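PDB 2F06: conserved hypothetical protein, which is of unknown function but binds histidine between subunits through its paired ACT domains, consistent with a role in sensing amino acids. Local coordinates for residues R19-E22 and V23-L27; L86-V89 and L90-S94. All coordinates share one frame; numbering follows the deposited sequence.

In the fold
Following the chain from its N terminus, strand 5-13 leads into helix 19-29, where contact 1 (residues 19-27) winds up the first helical turns. The chain then passes through strands 34-41 and 46-52, helix 55-64 and strand 69-80 before contact 2 (residues 86-94) does the same in helix 85-95. The two contacts are in series: neither nests in or crosses the other, and neither closes a long loop. The centres of contacts 1 and 2 lie about 35 Å apart, on opposite sides of the chain's centre. The second subunit brings them into relation, because Leu20, Thr21 and Thr24 of contact 1 pack on contact 2 residues Ala87 and Leu90 of that subunit.

Contact 1 (R19-E22 and V23-L27); sequences RLTE and VTEVL
Thr21 O receives two hydrogen bonds from the next turn, one from Thr24 OG1 at 2.8 Å and one from the backbone N of Glu25. The amide comes nearly along the C=O axis, whereas the hydroxyl approaches from the flank, at a C=O...donor angle of 119°. Thr24 can reach back because OG1 sits between its own N and carbonyl carbon (chi1 53°); its CG2 is left to touch Leu20 O at 3.6 Å and to approach Leu20 CD1. The OG1 bond holds Thr24 in this rotation and satisfies a hydroxyl in a buried residue. Val23 lies on the packed side as well, its CG2 3.4 Å from Arg19 O, and with Leu20 it rests on Leu48 of strand 46-52. Val26 continues the packing onto helix 55-64. Leu20 and Thr21 also pack on Leu90, and Thr24 on Ala87, of the second subunit.

The charged ends are looser. Glu25 runs alongside Thr21, both side chains pointing the same way, and its OE2 comes no nearer than 3.8 Å to Thr21 CG2. Glu22 turns its carboxylate back to Arg19, where a long salt bridge includes a weak bond of 3.4 Å from Arg19 NE to Glu22 OE2; Arg19 NH1 also pairs with Glu14. A helix laid with its apolar residues on an antiparallel sheet is characteristic of the ACT domain's alpha/beta sandwich.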
loop_
_atom_site.group_PDB
_atom_site.type_symbol
_atom_site.label_atom_id
_atom_site.label_comp_id
_atom_site.label_asym_id
_atom_site.label_seq_id
_atom_site.Cartn_x
_atom_site.Cartn_y
_atom_site.Cartn_z
ATOM N N ARG A 19 -6.621 -12.913 11.682
ATOM C CA ARG A 19 -5.648 -13.758 11.068
ATOM C C ARG A 19 -4.266 -13.450 11.522
ATOM O O ARG A 19 -3.432 -14.337 11.503
ATOM C CB ARG A 19 -5.767 -13.642 9.527
ATOM C CG ARG A 19 -7.123 -14.228 9.020
ATOM C CD ARG A 19 -7.031 -15.707 8.718
ATOM N NE ARG A 19 -8.243 -16.383 9.186
ATOM C CZ ARG A 19 -9.184 -16.926 8.410
ATOM N NH1 ARG A 19 -9.083 -16.925 7.087
ATOM N NH2 ARG A 19 -10.231 -17.476 8.959
ATOM N N LEU A 20 -4.012 -12.203 11.929
ATOM C CA LEU A 20 -2.661 -11.873 12.402
ATOM C C LEU A 20 -2.329 -12.668 13.710
ATOM O O LEU A 20 -1.187 -13.146 13.908
ATOM C CB LEU A 20 -2.483 -10.358 12.579
ATOM C CG LEU A 20 -1.206 -9.976 13.336
ATOM C CD1 LEU A 20 0.180 -10.222 12.565
ATOM C CD2 LEU A 20 -1.422 -8.534 13.851
ATOM N N THR A 21 -3.328 -12.805 14.570
ATOM C CA THR A 21 -3.128 -13.556 15.796
ATOM C C THR A 21 -2.842 -15.039 15.513
ATOM O O THR A 21 -1.835 -15.588 16.001
ATOM C CB THR A 21 -4.314 -13.397 16.744
ATOM O OG1 THR A 21 -4.476 -12.007 16.969
ATOM C CG2 THR A 21 -4.063 -14.094 18.070
ATOM N N GLU A 22 -3.675 -15.649 14.685
ATOM C CA GLU A 22 -3.394 -16.999 14.198
ATOM C C GLU A 22 -2.018 -17.162 13.582
ATOM O O GLU A 22 -1.422 -18.178 13.822
ATOM C CB GLU A 22 -4.416 -17.465 13.191
ATOM C CG GLU A 22 -5.797 -17.001 13.462
ATOM C CD GLU A 22 -6.738 -17.376 12.340
ATOM O OE1 GLU A 22 -6.240 -17.996 11.345
ATOM O OE2 GLU A 22 -7.958 -17.052 12.467
ATOM N N VAL A 23 -1.506 -16.194 12.796
ATOM C CA VAL A 23 -0.169 -16.326 12.191
ATOM C C VAL A 23 0.878 -16.337 13.277
ATOM O O VAL A 23 1.888 -17.082 13.241
ATOM C CB VAL A 23 0.222 -15.099 11.228
ATOM C CG1 VAL A 23 1.755 -15.035 11.001
ATOM C CG2 VAL A 23 -0.471 -15.190 9.960
ATOM N N THR A 24 0.710 -15.467 14.241
ATOM C CA THR A 24 1.730 -15.431 15.310
ATOM C C THR A 24 1.630 -16.676 16.187
ATOM O O THR A 24 2.650 -17.114 16.751
ATOM C CB THR A 24 1.648 -14.163 16.195
ATOM O OG1 THR A 24 0.316 -14.013 16.698
ATOM C CG2 THR A 24 2.120 -12.889 15.342
ATOM N N GLU A 25 0.429 -17.210 16.290
ATOM C CA GLU A 25 0.205 -18.532 16.932
ATOM C C GLU A 25 0.840 -19.750 16.214
ATOM O O GLU A 25 1.463 -20.578 16.860
ATOM C CB GLU A 25 -1.283 -18.745 17.191
ATOM C CG GLU A 25 -1.806 -17.792 18.318
ATOM C CD GLU A 25 -3.283 -17.955 18.688
ATOM O OE1 GLU A 25 -4.072 -18.614 17.935
ATOM O OE2 GLU A 25 -3.664 -17.437 19.786
ATOM N N VAL A 26 0.619 -19.917 14.920
ATOM C CA VAL A 26 1.451 -20.821 14.071
ATOM C C VAL A 26 2.957 -20.747 14.328
ATOM O O VAL A 26 3.596 -21.771 14.561
ATOM C CB VAL A 26 1.224 -20.645 12.537
ATOM C CG1 VAL A 26 2.070 -21.678 11.761
ATOM C CG2 VAL A 26 -0.244 -20.877 12.210
ATOM N N LEU A 27 3.523 -19.556 14.293
ATOM C CA LEU A 27 4.941 -19.393 14.536
ATOM C C LEU A 27 5.369 -19.710 15.963
ATOM O O LEU A 27 6.403 -20.354 16.129
ATOM C CB LEU A 27 5.398 -17.987 14.113
ATOM C CG LEU A 27 5.166 -17.751 12.611
ATOM C CD1 LEU A 27 5.583 -16.336 12.221
ATOM C CD2 LEU A 27 5.915 -18.777 11.704
#

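Contact 2 (L86-V89 and L90-S94); sequences LAKV and LGFLS. With HIS (histidine), chain C.
Lys88 and Phe92, one turn apart, cross at a slant: the aliphatic chain of Lys88 meets the far end of the ring, with CG 3.8 Å from Phe92 CZ and NZ 3.4 Å from the same atom. Bends at chi3 and chi4 fold the ammonium end back to CZ. One face of the ring lies over Lys88 O, which stands 3.4 Å above the ring plane, offset toward the rim, while also accepting a hydrogen bond from the backbone N of Phe92. Val127 of helix 121-130 and Val133 also pack against this ring. Replacing Phe92 by an alanine is likely to leave the Lys88 chain without its apolar support and to open a gap beside Val127.

Leu86 and Leu90 likewise meet obliquely, CG of Leu86 lying 4.1 Å from Leu90 CD1, and both lean on Met103 of strand 100-108. Leu86 swings its CG away from its own N (chi1 -176°), which sets CD2 3.5 Å from CD2 of the bound histidine. Its backbone N gives that ligand's OXT a nearly straight hydrogen bond of 3.0 Å. Asn81, Ser105, and Asn33 and Leu34 of the second subunit also hydrogen-bond the ligand. The N-terminal end of the helix would probably add electrostatic stabilisation to its carboxylate.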
loop_
_atom_site.group_PDB
_atom_site.type_symbol
_atom_site.label_atom_id
_atom_site.label_comp_id
_atom_site.label_asym_id
_atom_site.label_seq_id
_atom_site.Cartn_x
_atom_site.Cartn_y
_atom_site.Cartn_z
ATOM N N LEU A 86 21.988 6.792 9.630
ATOM C CA LEU A 86 21.279 6.172 8.508
ATOM C C LEU A 86 21.417 7.004 7.223
ATOM O O LEU A 86 21.579 6.438 6.147
ATOM C CB LEU A 86 19.795 5.956 8.840
ATOM C CG LEU A 86 18.939 5.229 7.790
ATOM C CD1 LEU A 86 19.542 3.854 7.318
ATOM C CD2 LEU A 86 17.518 5.061 8.312
ATOM N N ALA A 87 21.321 8.332 7.368
ATOM C CA ALA A 87 21.540 9.318 6.334
ATOM C C ALA A 87 22.806 9.070 5.530
ATOM O O ALA A 87 22.813 9.310 4.327
ATOM C CB ALA A 87 21.638 10.743 6.958
ATOM N N LYS A 88 23.886 8.690 6.230
ATOM C CA LYS A 88 25.212 8.506 5.626
ATOM C C LYS A 88 25.169 7.245 4.762
ATOM O O LYS A 88 25.629 7.213 3.618
ATOM C CB LYS A 88 26.306 8.491 6.730
ATOM C CG LYS A 88 27.742 8.247 6.292
ATOM C CD LYS A 88 28.724 8.504 7.502
ATOM C CE LYS A 88 29.956 7.598 7.498
ATOM N NZ LYS A 88 31.063 8.031 6.506
ATOM N N VAL A 89 24.552 6.201 5.292
ATOM C CA VAL A 89 24.399 4.997 4.532
ATOM C C VAL A 89 23.610 5.230 3.226
ATOM O O VAL A 89 23.981 4.711 2.182
ATOM C CB VAL A 89 23.725 3.878 5.360
ATOM C CG1 VAL A 89 23.444 2.729 4.467
ATOM C CG2 VAL A 89 24.672 3.430 6.540
ATOM N N LEU A 90 22.517 5.975 3.305
ATOM C CA LEU A 90 21.570 6.099 2.216
ATOM C C LEU A 90 22.216 6.966 1.128
ATOM O O LEU A 90 21.931 6.844 -0.068
ATOM C CB LEU A 90 20.291 6.746 2.773
ATOM C CG LEU A 90 19.365 5.965 3.737
ATOM C CD1 LEU A 90 18.119 6.767 4.121
ATOM C CD2 LEU A 90 18.935 4.695 3.183
ATOM N N GLY A 91 23.106 7.855 1.568
ATOM C CA GLY A 91 23.793 8.764 0.679
ATOM C C GLY A 91 24.856 7.982 -0.070
ATOM O O GLY A 91 25.079 8.231 -1.258
ATOM N N PHE A 92 25.511 7.030 0.600
ATOM C CA PHE A 92 26.436 6.145 -0.103
ATOM C C PHE A 92 25.630 5.457 -1.195
ATOM O O PHE A 92 26.041 5.414 -2.328
ATOM C CB PHE A 92 27.048 5.049 0.777
ATOM C CG PHE A 92 28.033 5.522 1.844
ATOM C CD1 PHE A 92 28.880 6.582 1.645
ATOM C CD2 PHE A 92 28.109 4.824 3.068
ATOM C CE1 PHE A 92 29.809 6.959 2.642
ATOM C CE2 PHE A 92 28.993 5.198 4.076
ATOM C CZ PHE A 92 29.853 6.266 3.854
ATOM N N LEU A 93 24.456 4.925 -0.869
ATOM C CA LEU A 93 23.720 4.111 -1.841
ATOM C C LEU A 93 23.243 4.965 -2.961
ATOM O O LEU A 93 23.399 4.604 -4.127
ATOM C CB LEU A 93 22.505 3.395 -1.213
ATOM C CG LEU A 93 22.875 2.336 -0.207
ATOM C CD1 LEU A 93 21.738 1.927 0.640
ATOM C CD2 LEU A 93 23.463 1.184 -0.987
ATOM N N SER A 94 22.633 6.095 -2.634
ATOM C CA SER A 94 22.077 6.900 -3.694
ATOM C C SER A 94 23.163 7.523 -4.637
ATOM O O SER A 94 22.972 7.542 -5.851
ATOM C CB SER A 94 21.042 7.883 -3.141
ATOM O OG SER A 94 21.647 9.061 -2.692
HETATM N N HIS C . 19.255 6.583 15.255
HETATM C CA HIS C . 19.999 6.557 13.946
HETATM C C HIS C . 19.732 7.655 12.957
HETATM O O HIS C . 19.157 8.705 13.231
HETATM C CB HIS C . 19.883 5.207 13.218
HETATM C CG HIS C . 18.470 4.734 12.920
HETATM N ND1 HIS C . 17.618 4.232 13.895
HETATM C CD2 HIS C . 17.829 4.545 11.737
HETATM C CE1 HIS C . 16.491 3.821 13.326
HETATM N NE2 HIS C . 16.600 3.993 12.014
HETATM O OXT HIS C . 20.093 7.484 11.784
#